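Local structure of N-alpha-acetyltransferase 30 (Saccharomyces cerevisiae, 6YGA) at residues Ser18-Lys21 and Leu22-Asp26; Val35-Tyr38 and Phe39-Trp43. The protein serves as the catalytic subunit of the NatC complex, transferring acetyl from acetyl-CoA to the N-terminal methionine of proteins such as the L-A virus Gag protein. One frame throughout, in Å; residues are numbered along the deposited sequence.

Contact 1: residues Ser18-Lys21 and Leu22-Asp26; sequences SIKK and LIDAD
Leu-22 and Ser-18 meet one turn apart on helix 13-26, the first helix of the GNAT fold, where the Leu-22 N-H donates to Ser-18 O at 3.2 Å. The leucine side chain turns back to the same carbonyl: with CG beside its own backbone N (chi1 -82°), that atom lies 3.7 Å from Ser-18 O. Two residues further on, the same spacing sets Lys-20 against Asp-24. Asp-24 N donates to Lys-20 O at 3.0 Å, and the carboxylate leans back along the helix until OD2 is 3.2 Å from both CG and CE of Lys-20. It therefore touches the aliphatic stem of the lysine, while Lys-20 NZ stays 4.3 Å from OD2, beyond a salt bridge; that ammonium pairs instead with Glu-56 of the N-alpha-acetyltransferase 35 chain. The other carboxylate oxygen, Asp-24 OD1, is probably hydrogen-bonded to Tyr-36 OH. Lys-21 contributes chiefly its backbone, O accepting from Ala-25 N at 3.3 Å. On the buried flank Ile-19 CG2 packs side by side with Ile-23 CD1, 3.8 Å away, facing strand 61-72. Any attraction between the charges of Lys-20 and Asp-24 is thus probably modest, and their polar partners tie this helix to a partner subunit and to helix 33-40.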
# COMPACT_ATOMS: atom_id res chain seq x y z
N SER A 18 -4.36 -15.62 -31.46
CA SER A 18 -3.08 -16.19 -31.04
C SER A 18 -2.42 -15.33 -29.97
O SER A 18 -1.77 -15.85 -29.05
CB SER A 18 -2.16 -16.36 -32.24
OG SER A 18 -2.84 -16.92 -33.35
N ILE A 19 -2.57 -14.01 -30.08
CA ILE A 19 -2.03 -13.10 -29.07
C ILE A 19 -2.71 -13.33 -27.73
O ILE A 19 -2.05 -13.33 -26.68
CB ILE A 19 -2.17 -11.64 -29.54
CG1 ILE A 19 -1.35 -11.40 -30.81
CG2 ILE A 19 -1.77 -10.67 -28.44
CD1 ILE A 19 -1.62 -10.07 -31.47
N LYS A 20 -4.03 -13.52 -27.74
CA LYS A 20 -4.75 -13.77 -26.50
C LYS A 20 -4.28 -15.05 -25.82
O LYS A 20 -4.13 -15.09 -24.60
CB LYS A 20 -6.26 -13.83 -26.78
CG LYS A 20 -7.06 -14.52 -25.69
CD LYS A 20 -8.46 -13.93 -25.56
CE LYS A 20 -9.18 -14.52 -24.36
NZ LYS A 20 -10.37 -13.72 -23.98
N LYS A 21 -4.02 -16.10 -26.60
CA LYS A 21 -3.56 -17.36 -26.02
C LYS A 21 -2.20 -17.20 -25.36
O LYS A 21 -1.97 -17.73 -24.26
CB LYS A 21 -3.51 -18.44 -27.09
CG LYS A 21 -3.34 -19.85 -26.54
CD LYS A 21 -4.57 -20.27 -25.74
CE LYS A 21 -4.51 -21.74 -25.36
NZ LYS A 21 -5.79 -22.23 -24.77
N LEU A 22 -1.28 -16.48 -26.00
CA LEU A 22 0.04 -16.27 -25.43
C LEU A 22 -0.04 -15.54 -24.09
O LEU A 22 0.52 -15.98 -23.09
CB LEU A 22 0.92 -15.49 -26.40
CG LEU A 22 1.61 -16.23 -27.54
CD1 LEU A 22 2.41 -15.25 -28.39
CD2 LEU A 22 2.51 -17.31 -26.98
N ILE A 23 -0.74 -14.40 -24.08
CA ILE A 23 -0.78 -13.56 -22.88
C ILE A 23 -1.51 -14.27 -21.74
O ILE A 23 -1.12 -14.15 -20.58
CB ILE A 23 -1.41 -12.20 -23.22
CG1 ILE A 23 -0.50 -11.42 -24.19
CG2 ILE A 23 -1.67 -11.38 -21.96
CD1 ILE A 23 -1.11 -10.14 -24.71
N ASP A 24 -2.57 -15.02 -22.06
CA ASP A 24 -3.37 -15.66 -21.02
C ASP A 24 -2.60 -16.76 -20.30
O ASP A 24 -2.85 -17.01 -19.11
CB ASP A 24 -4.67 -16.22 -21.60
CG ASP A 24 -5.71 -15.15 -21.85
OD1 ASP A 24 -5.60 -14.06 -21.25
OD2 ASP A 24 -6.64 -15.40 -22.65
N ALA A 25 -1.68 -17.43 -20.99
CA ALA A 25 -0.93 -18.51 -20.36
C ALA A 25 -0.08 -18.00 -19.20
O ALA A 25 0.06 -18.68 -18.18
CB ALA A 25 -0.05 -19.21 -21.40
N ASP A 26 0.50 -16.80 -19.34
CA ASP A 26 1.38 -16.27 -18.31
C ASP A 26 0.61 -15.69 -17.12
O ASP A 26 1.11 -15.73 -15.99
CB ASP A 26 2.30 -15.19 -18.89
CG ASP A 26 3.40 -15.75 -19.76
OD1 ASP A 26 3.31 -16.93 -20.16
OD2 ASP A 26 4.37 -15.02 -20.03

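Contact 2: residues Val35-Tyr38 and Phe39-Trp43; sequences VYRY and FLNQW
A cluster of three aromatic side chains, Tyr-38, Phe-39 and Trp-43, gathers where helix 33-40, the second helix of the GNAT fold, runs into the following turn. Two T-shaped stacks join it, and Tyr-38 takes a different part in each. Toward Phe-39 the tyrosine presents its edge: CD2 stands over one face of the phenylalanine ring, 3.7 Å from Phe-39 CD2, with the planes at 75°. Toward Trp-43 it offers a face, over which the indole's six-membered ring brings its edge, CZ3 lying 3.8 Å from Tyr-38 CZ and the planes meeting at 76°. The tyrosine can serve both because CG is anti to the backbone N (chi1 158°), which sends the ring out from the helix. The edge of the Phe-39 ring, at CD2, comes within 3.4 Å of Val-35 O. The cluster packs on strand 61-72, where Tyr-38 and Trp-43 both touch Lys-68, and Tyr-38 also meets Thr-52 of the N-alpha-acetyltransferase 35 chain.

Leu-40 N donates to Tyr-36 O at 2.9 Å, and in the closing turn Trp-43 N donates to Phe-39 O at 2.8 Å. On another flank Arg-37 NH1 approaches Asn-41 OD1 to 3.1 Å, but at a poor angle for a bond; the guanidinium is engaged through NE with Asp-32 of the N-alpha-acetyltransferase 38 chain. Successive edge-to-face contacts set positively polarised C-H groups against pi clouds, so the rings probably attract one another electrostatically as well as by packing, while the arginine directs its charge to a neighbouring subunit.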
# COMPACT_ATOMS: atom_id res chain seq x y z
N VAL A 35 -10.73 -6.37 -22.91
CA VAL A 35 -9.43 -5.84 -22.52
C VAL A 35 -8.51 -5.78 -23.73
O VAL A 35 -7.83 -4.77 -23.97
CB VAL A 35 -8.82 -6.69 -21.39
CG1 VAL A 35 -7.48 -6.11 -20.96
CG2 VAL A 35 -9.77 -6.76 -20.20
N TYR A 36 -8.49 -6.86 -24.52
CA TYR A 36 -7.66 -6.88 -25.72
C TYR A 36 -8.19 -5.92 -26.78
O TYR A 36 -7.41 -5.34 -27.53
CB TYR A 36 -7.59 -8.30 -26.28
CG TYR A 36 -6.86 -9.28 -25.39
CD1 TYR A 36 -5.48 -9.35 -25.41
CD2 TYR A 36 -7.55 -10.12 -24.53
CE1 TYR A 36 -4.80 -10.24 -24.59
CE2 TYR A 36 -6.89 -11.01 -23.71
CZ TYR A 36 -5.51 -11.06 -23.74
OH TYR A 36 -4.83 -11.95 -22.93
N ARG A 37 -9.51 -5.75 -26.84
CA ARG A 37 -10.08 -4.87 -27.84
C ARG A 37 -9.86 -3.40 -27.49
O ARG A 37 -9.79 -2.55 -28.38
CB ARG A 37 -11.57 -5.17 -28.00
CG ARG A 37 -12.10 -4.89 -29.38
CD ARG A 37 -13.10 -5.93 -29.83
NE ARG A 37 -12.46 -7.17 -30.27
CZ ARG A 37 -12.00 -7.37 -31.50
NH1 ARG A 37 -12.10 -6.41 -32.41
NH2 ARG A 37 -11.44 -8.53 -31.82
N TYR A 38 -9.73 -3.10 -26.19
CA TYR A 38 -9.40 -1.74 -25.78
C TYR A 38 -8.02 -1.33 -26.26
O TYR A 38 -7.80 -0.19 -26.69
CB TYR A 38 -9.50 -1.62 -24.26
CG TYR A 38 -8.72 -0.48 -23.65
CD1 TYR A 38 -9.20 0.83 -23.71
CD2 TYR A 38 -7.51 -0.70 -23.01
CE1 TYR A 38 -8.49 1.87 -23.15
CE2 TYR A 38 -6.79 0.34 -22.45
CZ TYR A 38 -7.29 1.63 -22.52
OH TYR A 38 -6.57 2.66 -21.97
N PHE A 39 -7.06 -2.26 -26.21
CA PHE A 39 -5.71 -1.98 -26.68
C PHE A 39 -5.62 -2.03 -28.20
O PHE A 39 -5.18 -1.06 -28.84
CB PHE A 39 -4.72 -2.97 -26.07
CG PHE A 39 -4.24 -2.60 -24.69
CD1 PHE A 39 -3.21 -1.70 -24.53
CD2 PHE A 39 -4.81 -3.18 -23.56
CE1 PHE A 39 -2.75 -1.36 -23.27
CE2 PHE A 39 -4.36 -2.84 -22.29
CZ PHE A 39 -3.33 -1.93 -22.15
N LEU A 40 -6.03 -3.14 -28.81
CA LEU A 40 -5.67 -3.41 -30.20
C LEU A 40 -6.50 -2.62 -31.20
O LEU A 40 -5.99 -2.27 -32.27
CB LEU A 40 -5.80 -4.91 -30.49
CG LEU A 40 -4.58 -5.80 -30.18
CD1 LEU A 40 -4.17 -5.76 -28.72
CD2 LEU A 40 -4.86 -7.23 -30.63
N ASN A 41 -7.76 -2.33 -30.88
CA ASN A 41 -8.58 -1.56 -31.81
C ASN A 41 -8.24 -0.08 -31.79
O ASN A 41 -8.31 0.59 -32.83
CB ASN A 41 -10.06 -1.79 -31.51
CG ASN A 41 -10.55 -3.12 -32.03
OD1 ASN A 41 -10.02 -4.17 -31.68
ND2 ASN A 41 -11.57 -3.07 -32.88
N GLN A 42 -7.87 0.46 -30.63
CA GLN A 42 -7.58 1.88 -30.51
C GLN A 42 -6.11 2.21 -30.75
O GLN A 42 -5.80 3.30 -31.26
CB GLN A 42 -8.02 2.39 -29.14
CG GLN A 42 -9.52 2.17 -28.89
CD GLN A 42 -9.99 2.76 -27.58
OE1 GLN A 42 -9.45 2.47 -26.52
NE2 GLN A 42 -11.03 3.59 -27.65
N TRP A 43 -5.19 1.31 -30.42
CA TRP A 43 -3.77 1.46 -30.72
C TRP A 43 -3.28 0.22 -31.46
O TRP A 43 -2.45 -0.54 -30.93
CB TRP A 43 -2.94 1.69 -29.46
CG TRP A 43 -3.32 2.91 -28.69
CD1 TRP A 43 -2.83 4.18 -28.87
CD2 TRP A 43 -4.25 2.99 -27.61
NE1 TRP A 43 -3.41 5.03 -27.97
CE2 TRP A 43 -4.29 4.33 -27.19
CE3 TRP A 43 -5.07 2.05 -26.97
CZ2 TRP A 43 -5.10 4.76 -26.14
CZ3 TRP A 43 -5.88 2.48 -25.93
CH2 TRP A 43 -5.89 3.82 -25.53

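In the fold
Contacts 1 and 2 lie on consecutive helices, 13-26 and 33-40, with centres 15 Å apart, and the phenol of Tyr-36 joins them. Its OH is 2.8 Å from Asp-24 OD1, probably as a hydrogen bond, and 3.4 Å from Ile-23 CG2, so one tyrosine supplies both polar and apolar contact between the helices. Each helix also packs on the central sheet, Ile-23 and Phe-39 both touching Val-66 and Met-83, and each reaches N-alpha-acetyltransferase 35. In related N-terminal acetyltransferases the loop between these two helices borders the peptide site, which is consistent with a link of this kind helping to shape it here.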